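Local coordinates for protein SAM-dependent methyltransferase (Pyrococcus horikoshii, PDB 1WZN) that probably transfers methyl groups from S-adenosyl-L-methionine to an unidentified acceptor, and binds the product S-adenosyl-L-homocysteine in a Rossmann-like domain, at residues 45-50 against 108-113; 52-57 against 80-85; 185-190 against 201-206. All blocks are in the same frame, centred on the assembly; numbering follows the deposited sequence.

Contact 1. Residues 45-50 against 108-113. With SAH (S-adenosyl-L-homocysteine), chain F.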
loop_
_atom_site.group_PDB
_atom_site.type_symbol
_atom_site.label_atom_id
_atom_site.label_comp_id
_atom_site.label_asym_id
_atom_site.label_seq_id
_atom_site.Cartn_x
_atom_site.Cartn_y
_atom_site.Cartn_z
ATOM N N VAL A 45 44.246 12.699 -7.320
ATOM C CA VAL A 45 42.963 12.608 -6.622
ATOM C C VAL A 45 43.040 11.774 -5.352
ATOM O O VAL A 45 43.673 10.729 -5.333
ATOM C CB VAL A 45 41.906 11.951 -7.536
ATOM C CG1 VAL A 45 40.550 11.918 -6.847
ATOM C CG2 VAL A 45 41.817 12.706 -8.859
ATOM N N LEU A 46 42.386 12.251 -4.296
ATOM C CA LEU A 46 42.326 11.536 -3.026
ATOM C C LEU A 46 40.901 10.994 -2.964
ATOM O O LEU A 46 39.950 11.774 -2.963
ATOM C CB LEU A 46 42.549 12.489 -1.844
ATOM C CG LEU A 46 42.284 11.912 -0.443
ATOM C CD1 LEU A 46 43.229 10.761 -0.166
ATOM C CD2 LEU A 46 42.462 13.001 0.612
ATOM N N ASP A 47 40.749 9.674 -2.936
ATOM C CA ASP A 47 39.416 9.081 -2.872
ATOM C C ASP A 47 39.182 8.570 -1.447
ATOM O O ASP A 47 39.715 7.535 -1.054
ATOM C CB ASP A 47 39.293 7.939 -3.895
ATOM C CG ASP A 47 37.886 7.373 -3.966
ATOM O OD1 ASP A 47 36.932 8.159 -3.768
ATOM O OD2 ASP A 47 37.732 6.159 -4.222
ATOM N N LEU A 48 38.386 9.318 -0.682
ATOM C CA LEU A 48 38.085 9.005 0.717
ATOM C C LEU A 48 37.020 7.918 0.883
ATOM O O LEU A 48 36.015 7.922 0.179
ATOM C CB LEU A 48 37.633 10.288 1.432
ATOM C CG LEU A 48 38.626 11.471 1.407
ATOM C CD1 LEU A 48 37.942 12.729 1.947
ATOM C CD2 LEU A 48 39.848 11.151 2.251
ATOM N N ALA A 49 37.238 7.024 1.848
ATOM C CA ALA A 49 36.344 5.891 2.114
ATOM C C ALA A 49 36.175 5.160 0.789
ATOM O O ALA A 49 35.060 4.913 0.328
ATOM C CB ALA A 49 34.993 6.378 2.653
ATOM N N CYS A 50 37.312 4.803 0.192
ATOM C CA CYS A 50 37.351 4.152 -1.115
ATOM C C CYS A 50 36.816 2.733 -1.230
ATOM O O CYS A 50 36.623 2.249 -2.343
ATOM C CB CYS A 50 38.785 4.173 -1.663
ATOM S SG CYS A 50 39.941 3.199 -0.687
ATOM N N ALA A 108 41.915 17.138 -6.525
ATOM C CA ALA A 108 40.519 16.814 -6.260
ATOM C C ALA A 108 40.426 15.781 -5.151
ATOM O O ALA A 108 41.341 14.979 -4.946
ATOM C CB ALA A 108 39.846 16.282 -7.522
ATOM N N VAL A 109 39.313 15.818 -4.432
ATOM C CA VAL A 109 39.060 14.872 -3.357
ATOM C C VAL A 109 37.661 14.350 -3.636
ATOM O O VAL A 109 36.757 15.133 -3.930
ATOM C CB VAL A 109 39.067 15.556 -1.977
ATOM C CG1 VAL A 109 38.703 14.544 -0.892
ATOM C CG2 VAL A 109 40.452 16.156 -1.692
ATOM N N THR A 110 37.489 13.036 -3.565
ATOM C CA THR A 110 36.189 12.433 -3.820
ATOM C C THR A 110 35.748 11.526 -2.678
ATOM O O THR A 110 36.561 11.022 -1.905
ATOM C CB THR A 110 36.204 11.572 -5.115
ATOM O OG1 THR A 110 37.213 10.557 -5.002
ATOM C CG2 THR A 110 36.500 12.430 -6.339
ATOM N N MET A 111 34.438 11.347 -2.569
ATOM C CA MET A 111 33.854 10.451 -1.581
ATOM C C MET A 111 32.636 9.934 -2.307
ATOM O O MET A 111 31.633 10.637 -2.426
ATOM C CB MET A 111 33.444 11.178 -0.306
ATOM C CG MET A 111 32.792 10.230 0.692
ATOM S SD MET A 111 32.633 10.918 2.344
ATOM C CE MET A 111 34.246 10.533 2.985
ATOM N N PHE A 112 32.737 8.703 -2.793
ATOM C CA PHE A 112 31.678 8.095 -3.584
ATOM C C PHE A 112 30.725 7.145 -2.882
ATOM O O PHE A 112 31.093 6.424 -1.951
ATOM C CB PHE A 112 32.292 7.340 -4.773
ATOM C CG PHE A 112 32.993 8.222 -5.771
ATOM C CD1 PHE A 112 32.268 9.070 -6.605
ATOM C CD2 PHE A 112 34.378 8.191 -5.887
ATOM C CE1 PHE A 112 32.914 9.877 -7.544
ATOM C CE2 PHE A 112 35.035 8.992 -6.821
ATOM C CZ PHE A 112 34.305 9.836 -7.652
ATOM N N PHE A 113 29.489 7.167 -3.364
ATOM C CA PHE A 113 28.425 6.285 -2.907
ATOM C C PHE A 113 27.809 6.490 -1.527
ATOM O O PHE A 113 27.848 5.601 -0.668
ATOM C CB PHE A 113 28.873 4.824 -3.082
ATOM C CG PHE A 113 27.731 3.835 -3.151
ATOM C CD1 PHE A 113 26.574 4.131 -3.869
ATOM C CD2 PHE A 113 27.817 2.606 -2.505
ATOM C CE1 PHE A 113 25.517 3.216 -3.941
ATOM C CE2 PHE A 113 26.765 1.683 -2.572
ATOM C CZ PHE A 113 25.615 1.993 -3.291
HETATM N N SAH F . 33.620 4.573 -2.202
HETATM C CA SAH F . 33.320 3.082 -2.318
HETATM C CB SAH F . 32.736 2.421 -1.100
HETATM C CG SAH F . 31.394 2.854 -0.532
HETATM S SD SAH F . 31.136 1.838 0.992
HETATM C C SAH F . 32.366 2.923 -3.585
HETATM O O SAH F . 32.028 3.927 -4.240
HETATM O OXT SAH F . 32.006 1.712 -3.866
HETATM C "C5'" SAH F . 31.428 2.952 2.312
HETATM C "C4'" SAH F . 32.964 2.911 2.779
HETATM O "O4'" SAH F . 32.988 3.844 3.865
HETATM C "C3'" SAH F . 33.438 1.611 3.388
HETATM O "O3'" SAH F . 34.516 1.065 2.626
HETATM C "C2'" SAH F . 33.819 2.028 4.868
HETATM O "O2'" SAH F . 34.895 1.258 5.390
HETATM C "C1'" SAH F . 34.127 3.506 4.713
HETATM N N9 SAH F . 34.083 4.277 5.811
HETATM C C8 SAH F . 33.079 4.561 6.728
HETATM N N7 SAH F . 33.409 5.372 7.679
HETATM C C5 SAH F . 34.769 5.689 7.411
HETATM C C6 SAH F . 35.695 6.541 8.102
HETATM N N6 SAH F . 35.389 7.229 9.211
HETATM N N1 SAH F . 36.952 6.608 7.537
HETATM C C2 SAH F . 37.303 5.923 6.411
HETATM N N3 SAH F . 36.440 5.097 5.719
HETATM C C4 SAH F . 35.199 5.028 6.275
HETATM O O HOH W 1 34.957 7.082 -2.213
HETATM O O HOH W 2 32.895 6.669 0.121
#

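Contact 2. Residues 52-57 against 80-85. With SAH (S-adenosyl-L-homocysteine), chain F; SO4 (sulfate ion), chain D.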
loop_
_atom_site.group_PDB
_atom_site.type_symbol
_atom_site.label_atom_id
_atom_site.label_comp_id
_atom_site.label_asym_id
_atom_site.label_seq_id
_atom_site.Cartn_x
_atom_site.Cartn_y
_atom_site.Cartn_z
ATOM N N THR A 52 36.258 -1.043 -1.816
ATOM C CA THR A 52 36.939 -1.981 -2.710
ATOM C C THR A 52 37.511 -1.265 -3.934
ATOM O O THR A 52 38.007 -1.900 -4.870
ATOM C CB THR A 52 35.996 -3.083 -3.202
ATOM O OG1 THR A 52 34.956 -2.495 -3.994
ATOM C CG2 THR A 52 35.390 -3.840 -2.014
ATOM N N GLY A 53 37.423 0.061 -3.925
ATOM C CA GLY A 53 37.977 0.860 -5.006
ATOM C C GLY A 53 37.294 0.854 -6.357
ATOM O O GLY A 53 37.951 1.086 -7.378
ATOM N N ILE A 54 35.984 0.611 -6.375
ATOM C CA ILE A 54 35.233 0.581 -7.624
ATOM C C ILE A 54 35.491 1.838 -8.468
ATOM O O ILE A 54 35.994 1.737 -9.587
ATOM C CB ILE A 54 33.721 0.369 -7.338
ATOM C CG1 ILE A 54 33.511 -1.071 -6.854
ATOM C CG2 ILE A 54 32.892 0.624 -8.593
ATOM C CD1 ILE A 54 32.136 -1.367 -6.293
ATOM N N PRO A 55 35.162 3.038 -7.952
ATOM C CA PRO A 55 35.444 4.206 -8.796
ATOM C C PRO A 55 36.938 4.572 -8.793
ATOM O O PRO A 55 37.434 5.207 -9.724
ATOM C CB PRO A 55 34.564 5.299 -8.181
ATOM C CG PRO A 55 34.522 4.913 -6.727
ATOM C CD PRO A 55 34.346 3.410 -6.780
ATOM N N THR A 56 37.643 4.163 -7.739
ATOM C CA THR A 56 39.076 4.428 -7.588
ATOM C C THR A 56 39.865 3.862 -8.776
ATOM O O THR A 56 40.677 4.554 -9.388
ATOM C CB THR A 56 39.621 3.773 -6.293
ATOM O OG1 THR A 56 38.678 3.966 -5.228
ATOM C CG2 THR A 56 40.953 4.400 -5.891
ATOM N N LEU A 57 39.628 2.592 -9.082
ATOM C CA LEU A 57 40.307 1.935 -10.193
ATOM C C LEU A 57 39.895 2.522 -11.541
ATOM O O LEU A 57 40.717 2.638 -12.453
ATOM C CB LEU A 57 40.041 0.425 -10.161
ATOM C CG LEU A 57 41.009 -0.399 -9.292
ATOM C CD1 LEU A 57 40.838 -0.036 -7.822
ATOM C CD2 LEU A 57 40.750 -1.881 -9.502
ATOM N N ARG A 80 43.261 -3.588 -3.452
ATOM C CA ARG A 80 44.636 -3.847 -3.877
ATOM C C ARG A 80 44.731 -5.045 -4.813
ATOM O O ARG A 80 45.521 -5.042 -5.761
ATOM C CB ARG A 80 45.544 -4.074 -2.662
ATOM C CG ARG A 80 45.721 -2.850 -1.774
ATOM C CD ARG A 80 46.865 -3.057 -0.800
ATOM N NE ARG A 80 47.015 -1.951 0.140
ATOM C CZ ARG A 80 46.548 -1.952 1.385
ATOM N NH1 ARG A 80 45.893 -3.004 1.850
ATOM N NH2 ARG A 80 46.756 -0.905 2.171
ATOM N N ARG A 81 43.927 -6.067 -4.541
ATOM C CA ARG A 81 43.919 -7.270 -5.365
ATOM C C ARG A 81 43.500 -6.917 -6.789
ATOM O O ARG A 81 44.143 -7.328 -7.760
ATOM C CB ARG A 81 42.948 -8.300 -4.777
ATOM C CG ARG A 81 42.863 -9.613 -5.550
ATOM C CD ARG A 81 41.740 -10.491 -5.012
ATOM N NE ARG A 81 41.865 -10.708 -3.574
ATOM C CZ ARG A 81 40.868 -10.548 -2.707
ATOM N NH1 ARG A 81 39.669 -10.169 -3.136
ATOM N NH2 ARG A 81 41.068 -10.756 -1.415
ATOM N N LYS A 82 42.418 -6.149 -6.912
ATOM C CA LYS A 82 41.925 -5.749 -8.221
ATOM C C LYS A 82 42.897 -4.817 -8.937
ATOM O O LYS A 82 43.086 -4.930 -10.148
ATOM C CB LYS A 82 40.549 -5.082 -8.095
ATOM C CG LYS A 82 39.460 -6.038 -7.621
ATOM C CD LYS A 82 38.063 -5.408 -7.679
ATOM C CE LYS A 82 37.962 -4.188 -6.786
ATOM N NZ LYS A 82 36.595 -3.571 -6.808
ATOM N N ALA A 83 43.512 -3.900 -8.194
ATOM C CA ALA A 83 44.467 -2.969 -8.796
ATOM C C ALA A 83 45.653 -3.750 -9.369
ATOM O O ALA A 83 46.100 -3.498 -10.489
ATOM C CB ALA A 83 44.952 -1.960 -7.749
ATOM N N LYS A 84 46.157 -4.700 -8.591
ATOM C CA LYS A 84 47.281 -5.523 -9.029
ATOM C C LYS A 84 46.906 -6.309 -10.291
ATOM O O LYS A 84 47.663 -6.329 -11.263
ATOM C CB LYS A 84 47.686 -6.479 -7.906
ATOM C CG LYS A 84 48.927 -7.308 -8.200
ATOM C CD LYS A 84 49.248 -8.225 -7.027
ATOM C CE LYS A 84 50.493 -9.064 -7.296
ATOM N NZ LYS A 84 50.876 -9.868 -6.096
ATOM N N GLU A 85 45.731 -6.937 -10.285
ATOM C CA GLU A 85 45.274 -7.719 -11.436
ATOM C C GLU A 85 45.144 -6.874 -12.697
ATOM O O GLU A 85 45.354 -7.365 -13.809
ATOM C CB GLU A 85 43.908 -8.360 -11.160
ATOM C CG GLU A 85 43.838 -9.230 -9.920
ATOM C CD GLU A 85 42.429 -9.737 -9.630
ATOM O OE1 GLU A 85 41.456 -8.974 -9.833
ATOM O OE2 GLU A 85 42.299 -10.898 -9.183
HETATM N N SAH F . 33.620 4.573 -2.202
HETATM C CA SAH F . 33.320 3.082 -2.318
HETATM C CB SAH F . 32.736 2.421 -1.100
HETATM C CG SAH F . 31.394 2.854 -0.532
HETATM S SD SAH F . 31.136 1.838 0.992
HETATM C C SAH F . 32.366 2.923 -3.585
HETATM O O SAH F . 32.028 3.927 -4.240
HETATM O OXT SAH F . 32.006 1.712 -3.866
HETATM C "C5'" SAH F . 31.428 2.952 2.312
HETATM C "C4'" SAH F . 32.964 2.911 2.779
HETATM O "O4'" SAH F . 32.988 3.844 3.865
HETATM C "C3'" SAH F . 33.438 1.611 3.388
HETATM O "O3'" SAH F . 34.516 1.065 2.626
HETATM C "C2'" SAH F . 33.819 2.028 4.868
HETATM O "O2'" SAH F . 34.895 1.258 5.390
HETATM C "C1'" SAH F . 34.127 3.506 4.713
HETATM N N9 SAH F . 34.083 4.277 5.811
HETATM C C8 SAH F . 33.079 4.561 6.728
HETATM N N7 SAH F . 33.409 5.372 7.679
HETATM C C5 SAH F . 34.769 5.689 7.411
HETATM C C6 SAH F . 35.695 6.541 8.102
HETATM N N6 SAH F . 35.389 7.229 9.211
HETATM N N1 SAH F . 36.952 6.608 7.537
HETATM C C2 SAH F . 37.303 5.923 6.411
HETATM N N3 SAH F . 36.440 5.097 5.719
HETATM C C4 SAH F . 35.199 5.028 6.275
HETATM S S SO4 D . 44.852 -11.369 -1.584
HETATM O O1 SO4 D . 45.202 -10.225 -0.720
HETATM O O2 SO4 D . 44.645 -10.906 -2.970
HETATM O O3 SO4 D . 43.617 -12.000 -1.081
HETATM O O4 SO4 D . 45.956 -12.350 -1.556
#

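Contact 3. Residues 185-190 against 201-206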
loop_
_atom_site.group_PDB
_atom_site.type_symbol
_atom_site.label_atom_id
_atom_site.label_comp_id
_atom_site.label_asym_id
_atom_site.label_seq_id
_atom_site.Cartn_x
_atom_site.Cartn_y
_atom_site.Cartn_z
ATOM N N PHE A 185 19.915 1.428 8.897
ATOM C CA PHE A 185 19.934 0.599 7.703
ATOM C C PHE A 185 20.262 -0.836 8.073
ATOM O O PHE A 185 21.352 -1.133 8.571
ATOM C CB PHE A 185 20.964 1.119 6.705
ATOM C CG PHE A 185 21.069 0.275 5.469
ATOM C CD1 PHE A 185 19.955 0.064 4.665
ATOM C CD2 PHE A 185 22.270 -0.337 5.130
ATOM C CE1 PHE A 185 20.032 -0.749 3.536
ATOM C CE2 PHE A 185 22.362 -1.152 4.004
ATOM C CZ PHE A 185 21.239 -1.359 3.205
ATOM N N LYS A 186 19.320 -1.728 7.813
ATOM C CA LYS A 186 19.504 -3.126 8.153
ATOM C C LYS A 186 19.456 -4.001 6.915
ATOM O O LYS A 186 18.625 -3.812 6.033
ATOM C CB LYS A 186 18.434 -3.538 9.170
ATOM C CG LYS A 186 18.482 -2.673 10.437
ATOM C CD LYS A 186 17.245 -2.833 11.295
ATOM C CE LYS A 186 17.280 -1.902 12.500
ATOM N NZ LYS A 186 18.380 -2.225 13.454
ATOM N N ARG A 187 20.373 -4.957 6.857
ATOM C CA ARG A 187 20.454 -5.861 5.727
ATOM C C ARG A 187 20.903 -7.241 6.178
ATOM O O ARG A 187 21.981 -7.402 6.750
ATOM C CB ARG A 187 21.426 -5.293 4.687
ATOM C CG ARG A 187 21.920 -6.294 3.650
ATOM C CD ARG A 187 22.789 -5.598 2.612
ATOM N NE ARG A 187 21.997 -4.718 1.755
ATOM C CZ ARG A 187 22.513 -3.813 0.929
ATOM N NH1 ARG A 187 23.828 -3.654 0.851
ATOM N NH2 ARG A 187 21.717 -3.078 0.166
ATOM N N LEU A 188 20.054 -8.234 5.947
ATOM C CA LEU A 188 20.388 -9.603 6.296
ATOM C C LEU A 188 20.943 -10.246 5.034
ATOM O O LEU A 188 20.268 -10.279 4.005
ATOM C CB LEU A 188 19.142 -10.367 6.744
ATOM C CG LEU A 188 19.360 -11.865 6.984
ATOM C CD1 LEU A 188 20.287 -12.073 8.189
ATOM C CD2 LEU A 188 18.019 -12.538 7.220
ATOM N N VAL A 189 22.176 -10.734 5.099
ATOM C CA VAL A 189 22.772 -11.389 3.940
ATOM C C VAL A 189 22.918 -12.874 4.249
ATOM O O VAL A 189 23.612 -13.264 5.189
ATOM C CB VAL A 189 24.157 -10.794 3.596
ATOM C CG1 VAL A 189 24.769 -11.534 2.403
ATOM C CG2 VAL A 189 24.012 -9.308 3.276
ATOM N N GLN A 190 22.224 -13.701 3.479
ATOM C CA GLN A 190 22.305 -15.141 3.672
ATOM C C GLN A 190 23.134 -15.691 2.516
ATOM O O GLN A 190 22.848 -15.410 1.353
ATOM C CB GLN A 190 20.899 -15.751 3.684
ATOM C CG GLN A 190 20.076 -15.328 4.897
ATOM C CD GLN A 190 18.633 -15.767 4.808
ATOM O OE1 GLN A 190 17.820 -15.140 4.125
ATOM N NE2 GLN A 190 18.307 -16.855 5.490
ATOM N N PHE A 201 24.738 -13.027 7.928
ATOM C CA PHE A 201 25.346 -11.869 8.569
ATOM C C PHE A 201 24.362 -10.713 8.521
ATOM O O PHE A 201 23.670 -10.517 7.520
ATOM C CB PHE A 201 26.629 -11.482 7.836
ATOM C CG PHE A 201 27.704 -12.520 7.915
ATOM C CD1 PHE A 201 28.457 -12.673 9.074
ATOM C CD2 PHE A 201 27.955 -13.360 6.836
ATOM C CE1 PHE A 201 29.446 -13.649 9.157
ATOM C CE2 PHE A 201 28.943 -14.338 6.912
ATOM C CZ PHE A 201 29.688 -14.481 8.073
ATOM N N LEU A 202 24.305 -9.944 9.599
ATOM C CA LEU A 202 23.387 -8.818 9.664
ATOM C C LEU A 202 24.103 -7.476 9.654
ATOM O O LEU A 202 24.899 -7.183 10.545
ATOM C CB LEU A 202 22.527 -8.909 10.934
ATOM C CG LEU A 202 21.619 -7.702 11.217
ATOM C CD1 LEU A 202 20.498 -7.645 10.195
ATOM C CD2 LEU A 202 21.047 -7.807 12.629
ATOM N N VAL A 203 23.826 -6.671 8.639
ATOM C CA VAL A 203 24.404 -5.336 8.558
ATOM C C VAL A 203 23.420 -4.478 9.336
ATOM O O VAL A 203 22.210 -4.632 9.186
ATOM C CB VAL A 203 24.466 -4.812 7.103
ATOM C CG1 VAL A 203 24.972 -3.372 7.098
ATOM C CG2 VAL A 203 25.372 -5.693 6.260
ATOM N N ASP A 204 23.933 -3.597 10.184
ATOM C CA ASP A 204 23.083 -2.721 10.974
ATOM C C ASP A 204 23.872 -1.452 11.275
ATOM O O ASP A 204 24.599 -1.379 12.264
ATOM C CB ASP A 204 22.665 -3.428 12.267
ATOM C CG ASP A 204 21.731 -2.589 13.116
ATOM O OD1 ASP A 204 20.930 -1.821 12.548
ATOM O OD2 ASP A 204 21.789 -2.713 14.355
ATOM N N ASP A 205 23.732 -0.461 10.402
ATOM C CA ASP A 205 24.451 0.798 10.556
ATOM C C ASP A 205 23.533 1.979 10.789
ATOM O O ASP A 205 22.449 2.055 10.217
ATOM C CB ASP A 205 25.282 1.100 9.311
ATOM C CG ASP A 205 26.311 0.034 9.017
ATOM O OD1 ASP A 205 26.931 -0.475 9.971
ATOM O OD2 ASP A 205 26.503 -0.275 7.824
ATOM N N GLU A 206 23.987 2.909 11.619
ATOM C CA GLU A 206 23.222 4.113 11.892
ATOM C C GLU A 206 23.657 5.151 10.864
ATOM O O GLU A 206 24.842 5.479 10.770
ATOM C CB GLU A 206 23.516 4.638 13.296
ATOM C CG GLU A 206 22.743 5.908 13.622
ATOM C CD GLU A 206 23.077 6.467 14.991
ATOM O OE1 GLU A 206 24.206 6.968 15.171
ATOM O OE2 GLU A 206 22.206 6.404 15.885
HETATM O O HOH W 3 19.794 -1.909 16.073
#

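Contact 1. Residues 45-50 against 108-113
Leu46 joins Ala108 and Thr110 through the parallel backbone ladder: Leu46 N donates to Ala108 O (3.0 Å) and Thr110 N to Leu46 O (2.8 Å), while Leu48 N continues the series to Thr110 O. The polar side chains meet on the sheet face shared by Val45, Asp47, Ala108 and Thr110. With chi1 at 58°, Thr110 OG1 sits between its own backbone N and carbonyl carbon and gives its proton to Asp47 OD1 (2.7 Å), reaching that oxygen from above the carboxylate plane, 39° out of it. The other oxygen, OD2, is held by Thr56 of helix 54-61. These are the adjoining central strands 44-48 and 106-111 of a class I methyltransferase, a Rossmann-like fold whose cofactor lies across the C-terminal ends of the parallel strands. On the opposite face the packing is apolar. Leu48 CD1 presses against Val109 CG1 at 3.5 Å, tighter than usual, and Met111, bent at chi3 (-85°), brings CE to 3.7 Å from Leu48 CB. Where the strands end and part, one water accepts from Phe112 N and lies 2.7 Å from Asp47 OD1. Beyond it the amino group of S-adenosyl-L-homocysteine spans the gap, its N donating to Ala49 O (2.9 Å) and Phe112 O (3.1 Å).

Contact 2. Residues 52-57 against 80-85
Leu57 and Lys82 form the tight part of the contact: Leu57 CD2 abuts Lys82 CB at 3.5 Å and Ala83 N at 3.7 Å, and the Leu57 and Lys82 side chains cross at about a right angle. Phe92 of strand 91-94 touches both Leu57 and Ala83. From there the Lys82 chain, kinked at chi3 (-61°), runs on to the loop before helix 54-61. Its NZ makes two weak hydrogen bonds, to Thr52 O (2.9 Å) and Thr52 OG1 (3.4 Å). The stronger partner of both residues is Asp13, which takes the ammonium group with OD2 and the threonine hydroxyl with OD1. Helices 54-61 and 73-85 are the first two connecting helices of the Rossmann-like alternation of strand and helix, and the turn carrying Thr52 and Gly53 belongs to the glycine-containing loop after the first strand. Gly53, the N-cap residue, has a positive phi (72°) and no room for a CB beside Leu57 CD1; its O accepts from Leu57 N at 2.8 Å. Two residues on, Pro55 CD lies 3.5 Å from the carboxylate atom O of S-adenosyl-L-homocysteine. The outer side of helix 73-85 is looser and more open to solvent. There the Arg81 guanidinium pairs with Glu10 through NH1 and meets a sulfate, probably from the crystallisation liquor, at its edge: Arg81 NE donates to sulfate O2 (2.9 Å) and NH2 to O3 (2.9 Å), while Arg77 NE holds the same anion.

Contact 3. Residues 185-190 against 201-206
The carboxylate of Asp204 is met by Lys186 from above its plane: NZ stands 2.7 Å from OD1, 46° out of the plane, in a salt bridge across the hairpin. The two side chains lie alongside each other, pointing the same way, and a turn at chi4 (-65°) of Lys186 brings the ammonium group onto the oxygen. Asp204 OD2 takes a hydrogen bond from a water. On the other face of the sheet, Phe185 sets CZ against one face of the Arg187 guanidinium, 3.4 Å above its plane and off toward the rim, and Arg187 CZ in turn lies at the edge of the Phe185 ring, in its plane. The same guanidinium group forms a salt bridge with Asp172 through NE and a hydrogen bond with Tyr16 through NH1. Nearer the backbone, Arg187 CB touches Val203 CB at 3.9 Å. Strands 182-192 and 198-208 form an antiparallel hairpin at one border of the four-stranded sheet. In the hydrogen-bonded pair Arg187-Val203, Val203 N donates to Arg187 O at 2.7 Å (173°); Val189 N to Phe201 O is almost straight (2.9 Å). Lys186 NZ also donates to Asn160 of a second subunit, and Leu188 and Leu202 pack against that subunit too. Replacing Lys186 by methionine is likely to leave Asp204 OD1 without its charged mate across the strands and Asn160 of the second subunit without this donor. One face of the hairpin thus places a paired charge at a subunit interface, while the other gives Arg187 and Asp205 partners within their own chain, Tyr2 for Asp205.

In the fold
From the N terminus, strand 44-48 enters contact 1 and leads into residues 52-57, the loop and first turn of helix 54-61, which open contact 2. Helix 73-85 then closes contact 2 before strand 106-111 returns to close contact 1, so contact 2 is nested inside the larger loop. The two contacts touch, with Phe112 packing on Pro55, and both meet S-adenosyl-L-homocysteine; together they tie the central sheet to the helices on one side. Contact 3 follows in series, a short hairpin closure in the separate antiparallel sheet. Its centre is about 24 Å from the centre of either other contact, and it touches neither.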